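PDB 3H6E: carbohydrate kinase, FGGY from Novosphingobium aromaticivorans, which probably transfers a phosphate group to a sugar substrate, like other FGGY-type carbohydrate kinases. Local coordinates for residues I38-D43 / R47-D52. Numbering follows the deposited sequence.
Sequences IPLEID and RLDAPD
R47 pairs with L40 as the hydrogen-bonded pair of a short antiparallel surface hairpin, which follows strand 29-36, an outermost strand of the six-stranded mixed sheet, and leads into helix 50-63. L40 N donates to R47 O at 3.0 Å with an N-H...O angle of 145°, whereas the return bond from R47 N to L40 O, 2.8 Å long, is weak because its angle falls to 127°. Both side chains leave the same face of the hairpin, and L40 CD2 lies 3.8 Å from R47 CB. With CG beside its own backbone N (chi1 -43°) and further bends at chi2 and chi3, R47 brings its guanidinium against I42, whose CB sits over one of its faces. R47 NE donates a hydrogen bond to P92 O of a neighbouring loop. Replacing the arginine with an alanine is likely to leave P92 O without this donor and I42 without the flat group packed against it. L48 CB points away from residues 38-43, and its side chain packs against K15 and H77. D49 meets L40 CD1 through its carboxylate, 3.6 Å from OD1. As N-cap, D49 also accepts from D52 N at OD1 (3.3 Å), from above the carboxylate plane; a D52–R35 salt bridge ties the helix start to strand 29-36. One sound and one weak main-chain bond, plus aliphatic groups laid against R47 and D49, thus join the segments, while R47 NE is engaged by the adjoining loop and D49 OD1 by the helix start.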
loop_
_atom_site.group_PDB
_atom_site.type_symbol
_atom_site.label_atom_id
_atom_site.label_comp_id
_atom_site.label_asym_id
_atom_site.label_seq_id
_atom_site.Cartn_x
_atom_site.Cartn_y
_atom_site.Cartn_z
ATOM N N ILE A 38 -11.896 -4.622 -14.681
ATOM C CA ILE A 38 -13.352 -4.544 -14.564
ATOM C C ILE A 38 -13.883 -5.644 -13.645
ATOM O O ILE A 38 -13.410 -6.782 -13.690
ATOM C CB ILE A 38 -14.047 -4.627 -15.943
ATOM C CG1 ILE A 38 -14.493 -6.058 -16.251
ATOM C CG2 ILE A 38 -13.136 -4.079 -17.034
ATOM C CD1 ILE A 38 -15.129 -6.221 -17.617
ATOM N N PRO A 39 -14.859 -5.299 -12.792
ATOM C CA PRO A 39 -15.448 -6.260 -11.854
ATOM C C PRO A 39 -16.226 -7.352 -12.577
ATOM O O PRO A 39 -16.610 -7.180 -13.733
ATOM C CB PRO A 39 -16.401 -5.398 -11.016
ATOM C CG PRO A 39 -15.922 -3.995 -11.196
ATOM C CD PRO A 39 -15.395 -3.941 -12.596
ATOM N N LEU A 40 -16.451 -8.466 -11.890
ATOM C CA LEU A 40 -17.189 -9.592 -12.445
ATOM C C LEU A 40 -18.422 -9.867 -11.595
ATOM O O LEU A 40 -18.313 -10.136 -10.396
ATOM C CB LEU A 40 -16.302 -10.838 -12.474
ATOM C CG LEU A 40 -16.921 -12.115 -13.042
ATOM C CD1 LEU A 40 -16.383 -12.389 -14.437
ATOM C CD2 LEU A 40 -16.634 -13.291 -12.127
ATOM N N GLU A 41 -19.597 -9.803 -12.211
ATOM C CA GLU A 41 -20.837 -10.089 -11.502
ATOM C C GLU A 41 -21.098 -11.596 -11.469
ATOM O O GLU A 41 -20.791 -12.307 -12.426
ATOM C CB GLU A 41 -22.006 -9.346 -12.145
ATOM C CG GLU A 41 -23.090 -8.948 -11.163
ATOM C CD GLU A 41 -22.560 -8.092 -10.024
ATOM O OE1 GLU A 41 -21.382 -7.677 -10.075
ATOM O OE2 GLU A 41 -23.329 -7.831 -9.074
ATOM N N ILE A 42 -21.661 -12.084 -10.370
ATOM C CA ILE A 42 -21.791 -13.525 -10.187
ATOM C C ILE A 42 -23.077 -13.907 -9.446
ATOM O O ILE A 42 -23.600 -15.008 -9.625
ATOM C CB ILE A 42 -20.553 -14.093 -9.450
ATOM C CG1 ILE A 42 -19.889 -15.212 -10.264
ATOM C CG2 ILE A 42 -20.923 -14.543 -8.044
ATOM C CD1 ILE A 42 -20.466 -16.587 -10.013
ATOM N N ASP A 43 -23.583 -12.994 -8.621
ATOM C CA ASP A 43 -24.842 -13.190 -7.905
ATOM C C ASP A 43 -25.375 -11.845 -7.436
ATOM O O ASP A 43 -26.325 -11.773 -6.655
ATOM C CB ASP A 43 -24.647 -14.090 -6.680
ATOM C CG ASP A 43 -24.612 -15.564 -7.033
ATOM O OD1 ASP A 43 -25.689 -16.201 -7.037
ATOM O OD2 ASP A 43 -23.509 -16.085 -7.305
ATOM N N ARG A 47 -16.705 -9.628 -8.110
ATOM C CA ARG A 47 -15.565 -10.534 -8.065
ATOM C C ARG A 47 -14.371 -9.975 -8.822
ATOM O O ARG A 47 -14.529 -9.207 -9.772
ATOM C CB ARG A 47 -15.946 -11.889 -8.669
ATOM C CG ARG A 47 -17.309 -12.404 -8.237
ATOM C CD ARG A 47 -17.275 -12.930 -6.820
ATOM N NE ARG A 47 -16.973 -14.357 -6.776
ATOM C CZ ARG A 47 -17.815 -15.283 -6.330
ATOM N NH1 ARG A 47 -19.009 -14.932 -5.876
ATOM N NH2 ARG A 47 -17.463 -16.560 -6.322
ATOM N N LEU A 48 -13.173 -10.357 -8.388
ATOM C CA LEU A 48 -11.978 -10.163 -9.195
ATOM C C LEU A 48 -12.097 -11.089 -10.399
ATOM O O LEU A 48 -12.430 -12.265 -10.251
ATOM C CB LEU A 48 -10.724 -10.504 -8.391
ATOM C CG LEU A 48 -10.048 -9.378 -7.603
ATOM C CD1 LEU A 48 -11.042 -8.301 -7.201
ATOM C CD2 LEU A 48 -9.329 -9.946 -6.386
ATOM N N ASP A 49 -11.845 -10.562 -11.590
ATOM C CA ASP A 49 -12.019 -11.350 -12.803
ATOM C C ASP A 49 -10.785 -12.192 -13.093
ATOM O O ASP A 49 -9.990 -11.859 -13.969
ATOM C CB ASP A 49 -12.338 -10.448 -13.994
ATOM C CG ASP A 49 -12.945 -11.212 -15.154
ATOM O OD1 ASP A 49 -12.864 -12.461 -15.153
ATOM O OD2 ASP A 49 -13.504 -10.562 -16.064
ATOM N N ALA A 50 -10.641 -13.289 -12.357
ATOM C CA ALA A 50 -9.480 -14.164 -12.483
ATOM C C ALA A 50 -9.393 -14.871 -13.837
ATOM O O ALA A 50 -8.370 -14.782 -14.514
ATOM C CB ALA A 50 -9.449 -15.182 -11.341
ATOM N N PRO A 51 -10.463 -15.577 -14.236
ATOM C CA PRO A 51 -10.391 -16.323 -15.497
ATOM C C PRO A 51 -9.966 -15.417 -16.644
ATOM O O PRO A 51 -9.063 -15.755 -17.407
ATOM C CB PRO A 51 -11.838 -16.787 -15.715
ATOM C CG PRO A 51 -12.460 -16.763 -14.366
ATOM C CD PRO A 51 -11.806 -15.633 -13.634
ATOM N N ASP A 52 -10.610 -14.259 -16.739
ATOM C CA ASP A 52 -10.411 -13.351 -17.857
ATOM C C ASP A 52 -9.044 -12.669 -17.833
ATOM O O ASP A 52 -8.421 -12.480 -18.878
ATOM C CB ASP A 52 -11.526 -12.308 -17.878
ATOM C CG ASP A 52 -11.469 -11.425 -19.096
ATOM O OD1 ASP A 52 -11.519 -11.960 -20.225
ATOM O OD2 ASP A 52 -11.385 -10.193 -18.922
#